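Local coordinates for capsular polysaccharide export system protein KpsC (Thermosulfurimonas dismutans, PDB 6MGD) that probably transfers Kdo from a CMP-activated donor in beta(2,7) linkage, building the glycolipid anchor of bacterial capsules, at residues 226-229 with 230-233; 215-218 with 219-222; 246-249 with 250-254. All coordinates share one frame; numbering follows the deposited sequence.

Contact 1 of 3, residues 226-229 with 230-233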
loop_
_atom_site.group_PDB
_atom_site.type_symbol
_atom_site.label_atom_id
_atom_site.label_comp_id
_atom_site.label_asym_id
_atom_site.label_seq_id
_atom_site.Cartn_x
_atom_site.Cartn_y
_atom_site.Cartn_z
ATOM N N ASN A 226 1.417 -8.090 -20.910
ATOM C CA ASN A 226 2.732 -8.077 -20.283
ATOM C C ASN A 226 3.537 -6.848 -20.670
ATOM O O ASN A 226 3.015 -5.728 -20.702
ATOM C CB ASN A 226 3.530 -9.341 -20.634
ATOM C CG ASN A 226 4.517 -9.739 -19.533
ATOM O OD1 ASN A 226 5.247 -8.904 -18.990
ATOM N ND2 ASN A 226 4.533 -11.024 -19.198
ATOM N N SER A 227 4.808 -7.087 -20.997
ATOM C CA SER A 227 5.875 -6.096 -21.041
ATOM C C SER A 227 5.842 -5.140 -19.849
ATOM O O SER A 227 4.954 -4.290 -19.748
ATOM C CB SER A 227 5.843 -5.303 -22.351
ATOM O OG SER A 227 7.169 -4.923 -22.714
ATOM N N SER A 228 6.788 -5.316 -18.922
ATOM C CA SER A 228 7.311 -4.238 -18.081
ATOM C C SER A 228 6.269 -3.293 -17.480
ATOM O O SER A 228 5.855 -2.336 -18.139
ATOM C CB SER A 228 8.300 -3.420 -18.918
ATOM O OG SER A 228 9.069 -2.554 -18.109
ATOM N N SER A 229 5.883 -3.515 -16.220
ATOM C CA SER A 229 4.868 -2.691 -15.562
ATOM C C SER A 229 5.223 -1.205 -15.565
ATOM O O SER A 229 4.749 -0.447 -16.415
ATOM C CB SER A 229 4.652 -3.163 -14.119
ATOM O OG SER A 229 4.363 -4.548 -14.052
ATOM N N TYR A 230 6.048 -0.791 -14.606
ATOM C CA TYR A 230 6.523 0.579 -14.424
ATOM C C TYR A 230 6.926 1.279 -15.721
ATOM O O TYR A 230 6.845 2.509 -15.813
ATOM C CB TYR A 230 7.691 0.544 -13.438
ATOM C CG TYR A 230 7.917 -0.862 -12.918
ATOM C CD1 TYR A 230 8.816 -1.713 -13.547
ATOM C CD2 TYR A 230 7.200 -1.353 -11.829
ATOM C CE1 TYR A 230 9.012 -3.005 -13.097
ATOM C CE2 TYR A 230 7.387 -2.649 -11.374
ATOM C CZ TYR A 230 8.297 -3.466 -12.010
ATOM O OH TYR A 230 8.488 -4.751 -11.555
ATOM N N ASP A 231 7.365 0.526 -16.732
ATOM C CA ASP A 231 7.617 1.099 -18.049
ATOM C C ASP A 231 6.421 0.942 -18.981
ATOM O O ASP A 231 6.581 0.927 -20.208
ATOM C CB ASP A 231 8.877 0.504 -18.673
ATOM C CG ASP A 231 10.146 1.029 -18.026
ATOM O OD1 ASP A 231 10.811 0.259 -17.302
ATOM O OD2 ASP A 231 10.462 2.223 -18.224
ATOM N N ILE A 232 5.226 0.783 -18.413
ATOM C CA ILE A 232 3.997 1.208 -19.075
ATOM C C ILE A 232 3.550 2.566 -18.535
ATOM O O ILE A 232 2.808 3.281 -19.227
ATOM C CB ILE A 232 2.868 0.162 -18.917
ATOM C CG1 ILE A 232 3.298 -1.208 -19.437
ATOM C CG2 ILE A 232 1.628 0.569 -19.694
ATOM C CD1 ILE A 232 2.263 -2.296 -19.179
ATOM N N ILE A 233 4.005 2.953 -17.340
ATOM C CA ILE A 233 3.640 4.244 -16.754
ATOM C C ILE A 233 4.175 5.393 -17.604
ATOM O O ILE A 233 3.469 6.372 -17.871
ATOM C CB ILE A 233 4.157 4.333 -15.306
ATOM C CG1 ILE A 233 3.681 3.128 -14.492
ATOM C CG2 ILE A 233 3.730 5.645 -14.649
ATOM C CD1 ILE A 233 4.138 3.137 -13.045
#

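Contact 2 of 3, residues 215-218 with 219-222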
loop_
_atom_site.group_PDB
_atom_site.type_symbol
_atom_site.label_atom_id
_atom_site.label_comp_id
_atom_site.label_asym_id
_atom_site.label_seq_id
_atom_site.Cartn_x
_atom_site.Cartn_y
_atom_site.Cartn_z
ATOM N N GLU A 215 -15.509 -9.085 -22.568
ATOM C CA GLU A 215 -16.283 -7.998 -21.982
ATOM C C GLU A 215 -15.401 -6.874 -21.456
ATOM O O GLU A 215 -15.899 -5.764 -21.238
ATOM C CB GLU A 215 -17.174 -8.535 -20.860
ATOM C CG GLU A 215 -16.420 -9.253 -19.752
ATOM C CD GLU A 215 -17.342 -10.043 -18.842
ATOM O OE1 GLU A 215 -17.033 -11.217 -18.552
ATOM O OE2 GLU A 215 -18.381 -9.490 -18.425
ATOM N N LEU A 216 -14.108 -7.136 -21.247
ATOM C CA LEU A 216 -13.189 -6.064 -20.881
ATOM C C LEU A 216 -12.962 -5.115 -22.050
ATOM O O LEU A 216 -12.925 -3.892 -21.867
ATOM C CB LEU A 216 -11.860 -6.651 -20.403
ATOM C CG LEU A 216 -11.874 -7.539 -19.159
ATOM C CD1 LEU A 216 -10.496 -8.135 -18.925
ATOM C CD2 LEU A 216 -12.330 -6.752 -17.942
ATOM N N LEU A 217 -12.817 -5.661 -23.260
ATOM C CA LEU A 217 -12.571 -4.861 -24.454
ATOM C C LEU A 217 -13.745 -3.970 -24.835
ATOM O O LEU A 217 -13.562 -3.053 -25.643
ATOM C CB LEU A 217 -12.215 -5.775 -25.628
ATOM C CG LEU A 217 -10.818 -6.397 -25.606
ATOM C CD1 LEU A 217 -10.655 -7.394 -26.743
ATOM C CD2 LEU A 217 -9.750 -5.315 -25.684
ATOM N N LYS A 218 -14.938 -4.206 -24.285
ATOM C CA LYS A 218 -16.059 -3.312 -24.548
ATOM C C LYS A 218 -15.925 -1.978 -23.826
ATOM O O LYS A 218 -16.769 -1.096 -24.025
ATOM C CB LYS A 218 -17.378 -3.990 -24.166
ATOM C CG LYS A 218 -17.681 -5.228 -25.000
ATOM C CD LYS A 218 -19.148 -5.625 -24.939
ATOM C CE LYS A 218 -19.521 -6.203 -23.586
ATOM N NZ LYS A 218 -20.911 -6.741 -23.594
ATOM N N PHE A 219 -14.893 -1.811 -22.999
ATOM C CA PHE A 219 -14.621 -0.545 -22.329
ATOM C C PHE A 219 -13.160 -0.121 -22.385
ATOM O O PHE A 219 -12.879 1.066 -22.189
ATOM C CB PHE A 219 -15.066 -0.612 -20.861
ATOM C CG PHE A 219 -16.424 -1.218 -20.678
ATOM C CD1 PHE A 219 -17.568 -0.481 -20.936
ATOM C CD2 PHE A 219 -16.559 -2.534 -20.268
ATOM C CE1 PHE A 219 -18.821 -1.041 -20.779
ATOM C CE2 PHE A 219 -17.810 -3.101 -20.109
ATOM C CZ PHE A 219 -18.943 -2.353 -20.365
ATOM N N CYS A 220 -12.229 -1.032 -22.645
ATOM C CA CYS A 220 -10.829 -0.694 -22.843
ATOM C C CYS A 220 -10.424 -1.013 -24.276
ATOM O O CYS A 220 -10.933 -1.957 -24.888
ATOM C CB CYS A 220 -9.927 -1.451 -21.862
ATOM S SG CYS A 220 -9.820 -3.229 -22.170
ATOM N N ASP A 221 -9.499 -0.214 -24.810
ATOM C CA ASP A 221 -9.107 -0.366 -26.206
ATOM C C ASP A 221 -8.238 -1.603 -26.409
ATOM O O ASP A 221 -8.530 -2.443 -27.267
ATOM C CB ASP A 221 -8.389 0.896 -26.680
ATOM C CG ASP A 221 -9.310 2.098 -26.720
ATOM O OD1 ASP A 221 -10.238 2.108 -27.556
ATOM O OD2 ASP A 221 -9.127 3.019 -25.898
ATOM N N GLU A 222 -7.168 -1.738 -25.630
ATOM C CA GLU A 222 -6.324 -2.924 -25.678
ATOM C C GLU A 222 -6.068 -3.417 -24.261
ATOM O O GLU A 222 -6.317 -2.716 -23.278
ATOM C CB GLU A 222 -4.999 -2.651 -26.409
ATOM C CG GLU A 222 -3.848 -2.218 -25.511
ATOM C CD GLU A 222 -2.515 -2.203 -26.243
ATOM O OE1 GLU A 222 -1.953 -1.106 -26.443
ATOM O OE2 GLU A 222 -2.036 -3.291 -26.630
#

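Contact 3 of 3, residues 246-249 with 250-254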
loop_
_atom_site.group_PDB
_atom_site.type_symbol
_atom_site.label_atom_id
_atom_site.label_comp_id
_atom_site.label_asym_id
_atom_site.label_seq_id
_atom_site.Cartn_x
_atom_site.Cartn_y
_atom_site.Cartn_z
ATOM N N PHE A 246 0.100 0.567 -7.322
ATOM C CA PHE A 246 0.585 1.061 -8.607
ATOM C C PHE A 246 0.412 2.570 -8.733
ATOM O O PHE A 246 1.261 3.254 -9.317
ATOM C CB PHE A 246 -0.165 0.333 -9.724
ATOM C CG PHE A 246 0.509 0.385 -11.058
ATOM C CD1 PHE A 246 0.141 1.335 -11.996
ATOM C CD2 PHE A 246 1.489 -0.536 -11.391
ATOM C CE1 PHE A 246 0.750 1.378 -13.234
ATOM C CE2 PHE A 246 2.103 -0.498 -12.629
ATOM C CZ PHE A 246 1.732 0.459 -13.550
ATOM N N GLY A 247 -0.680 3.110 -8.180
ATOM C CA GLY A 247 -0.924 4.541 -8.267
ATOM C C GLY A 247 0.017 5.374 -7.418
ATOM O O GLY A 247 0.314 6.522 -7.761
ATOM N N PHE A 248 0.487 4.824 -6.295
ATOM C CA PHE A 248 1.497 5.523 -5.509
ATOM C C PHE A 248 2.831 5.570 -6.242
ATOM O O PHE A 248 3.578 6.548 -6.114
ATOM C CB PHE A 248 1.658 4.857 -4.142
ATOM C CG PHE A 248 2.702 5.497 -3.267
ATOM C CD1 PHE A 248 2.663 6.856 -2.996
ATOM C CD2 PHE A 248 3.711 4.735 -2.699
ATOM C CE1 PHE A 248 3.620 7.443 -2.186
ATOM C CE2 PHE A 248 4.667 5.316 -1.885
ATOM C CZ PHE A 248 4.621 6.671 -1.628
ATOM N N GLU A 249 3.145 4.525 -7.012
ATOM C CA GLU A 249 4.351 4.541 -7.830
ATOM C C GLU A 249 4.238 5.565 -8.950
ATOM O O GLU A 249 5.224 6.225 -9.298
ATOM C CB GLU A 249 4.615 3.147 -8.399
ATOM C CG GLU A 249 5.802 3.070 -9.340
ATOM C CD GLU A 249 6.088 1.654 -9.806
ATOM O OE1 GLU A 249 5.162 0.993 -10.320
ATOM O OE2 GLU A 249 7.240 1.199 -9.649
ATOM N N ALA A 250 3.041 5.716 -9.523
ATOM C CA ALA A 250 2.847 6.705 -10.578
ATOM C C ALA A 250 3.037 8.119 -10.045
ATOM O O ALA A 250 3.565 8.989 -10.748
ATOM C CB ALA A 250 1.460 6.545 -11.201
ATOM N N LEU A 251 2.601 8.369 -8.805
ATOM C CA LEU A 251 2.814 9.675 -8.188
ATOM C C LEU A 251 4.298 9.988 -8.063
ATOM O O LEU A 251 4.730 11.109 -8.355
ATOM C CB LEU A 251 2.141 9.724 -6.817
ATOM C CG LEU A 251 0.663 10.106 -6.789
ATOM C CD1 LEU A 251 0.110 9.961 -5.382
ATOM C CD2 LEU A 251 0.484 11.529 -7.296
ATOM N N ILE A 252 5.091 9.009 -7.621
ATOM C CA ILE A 252 6.536 9.193 -7.535
ATOM C C ILE A 252 7.117 9.467 -8.916
ATOM O O ILE A 252 8.025 10.291 -9.071
ATOM C CB ILE A 252 7.184 7.963 -6.873
ATOM C CG1 ILE A 252 6.571 7.735 -5.490
ATOM C CG2 ILE A 252 8.689 8.139 -6.767
ATOM C CD1 ILE A 252 6.860 6.375 -4.894
ATOM N N ALA A 253 6.591 8.796 -9.943
ATOM C CA ALA A 253 7.049 9.044 -11.304
ATOM C C ALA A 253 6.591 10.399 -11.831
ATOM O O ALA A 253 7.122 10.864 -12.845
ATOM C CB ALA A 253 6.569 7.930 -12.234
ATOM N N GLY A 254 5.621 11.035 -11.175
ATOM C CA GLY A 254 5.146 12.342 -11.575
ATOM C C GLY A 254 3.954 12.340 -12.507
ATOM O O GLY A 254 3.516 13.420 -12.926
#

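Contact 1 of 3, residues 226-229 with 230-233
The carbonyl oxygen of Ser-229 accepts a hydrogen bond from the backbone N-H of Ile-232. The bond is close to straight, with an N-H...O angle of 162°. The modelled distance from Ile-232 N to Ser-229 O is 2.4 Å, which is very short, so its exact length is doubtful. It closes a tight turn through Tyr-230 and Asp-231, whose backbone angles are near those of a type I turn. The side chain of Ile-232 runs back along the loop. CG1 stands beside its own backbone N (chi1 -56°), and this directs the branch at a row of backbone oxygens. Ile-232 CG1 lies 3.1 Å from Ser-228 O. Its terminal CD1 reaches Ser-227 O at 3.4 Å and Asn-226 O at 3.8 Å. Just before the turn, Ser-228 OG sits 3.1 Å from Asp-231 CB. Here OG points away from the backbone N of Ser-228 (chi1 -167°). Ser-229 adds a CH-pi contact. Its CB stands over one face of the Tyr-230 ring, 4.0 Å from the centroid and displaced toward the rim. Ser-229 OG makes a weak hydrogen bond to Lys-197 NZ, at the end of strand 193-197. Arg-147 packs on Ser-227 and Ile-232. Residues 226-233 thus lead from strand to helix: the loop after strand 222-223 runs into the short, weakly bonded helix 230-233. Such beta-alpha connections are characteristic of the Rossmann-like halves of GT-B glycosyltransferases.

Contact 2 of 3, residues 215-218 with 219-222
The phenyl ring of Phe-219 receives Lys-218 CB over one face. This is a CH-pi contact, with CB 4.3 Å from the ring centroid, 14° off the normal and displaced toward the rim. Lys-218 O lies over the same face, 3.2 Å from Phe-219 CD1. A second backbone oxygen, Glu-215 O, approaches obliquely and comes within 3.4 Å of Phe-219 CD2. The ring is carried back over the preceding turn because CG stands beside the backbone N of Phe-219 (chi1 -46°). The side chain of Phe-219 also touches Lys-183 of helix 178-188. With a serine here, Lys-218 CB would probably lose its aromatic partner and Lys-183 its contact with this side chain.

The turn itself is held by one oxygen. Leu-216 O accepts two backbone hydrogen bonds. Phe-219 N is 3.1 Å from Leu-216 O and comes from above the carbonyl plane. Cys-220 N is 3.0 Å from Leu-216 O and lies in that plane. Cys-220 SG is also near this oxygen. The CD2 branch of Leu-217 lies 3.5 Å from Asp-221 O and 4.1 Å from Cys-220 SG. Leu-216 anchors the turn on Leu-179 and Leu-182 of helix 178-188 and on Tyr-196. Beyond the turn, Asp-221 OD2 accepts a hydrogen bond from Ile-194 N.

This is a surface turn leading into strand 222-223, an outermost strand of the parallel sheet. Its chemistry implies that the bend is probably held largely by the Leu-216 carbonyl, which accepts from two N-H groups. The Phe-219 ring adds apolar cover over the backbone of the turn, next to helix 178-188.

Contact 3 of 3, residues 246-249 with 250-254
Ala-250 is tied by its N-H to Phe-246 O, with the N 3.0 Å from that oxygen. Its methyl group rests 3.6 Å from Gly-247 O. The next residue back, Glu-249, takes part through its backbone: Ala-253 N donates to Glu-249 O at 3.0 Å. The extended side chain of Glu-249 reaches Tyr-230 and Ile-233 of helix 230-233. Phe-248 makes the main side-chain pair. Its CG stands anti to the backbone N (chi1 179°), and Ile-252 reaches back one turn to put CD1 over one face of the ring. Ile-252 CD1 is 4.0 Å from the centroid of the Phe-248 ring and 18° off the normal, a CH-pi contact. The same branch covers a backbone oxygen, since Ile-252 CG1 is 3.3 Å from Phe-248 O. That oxygen also accepts from Ile-252 N. Around this buried pair, Phe-264 meets the Phe-248 ring edge-to-face, and Leu-289 and Leu-294 of helix 286-296 close in. The helix stops at Gly-254. Its positive phi of 93° and its bond from Gly-254 N to Leu-251 O (3.0 Å) belong to a Schellman motif. Helix 246-253 is the crossover of the beta-alpha-beta unit joining strands 238-241 and 257-259, as expected in a Rossmann-like half of the GT-B fold.

The three contacts follow in series along the chain, and none nests in or crosses another. Contact 2 comes first and closes the turn that leads into strand 222-223, at the edge of the parallel sheet. Contact 1 follows that strand and closes the turn into helix 230-233. The chain then passes through strand 238-241 and enters contact 3, which lies within helix 246-253. Contacts 1 and 3 pack on each other: Ile-233 CG1 is 3.4 Å from Phe-246 CZ, and Tyr-230 CD2 is 3.4 Å from Glu-249 OE2. The two helices are thereby joined. Contact 2 stays apart, its nearest atoms about 13 Å from those of contact 3.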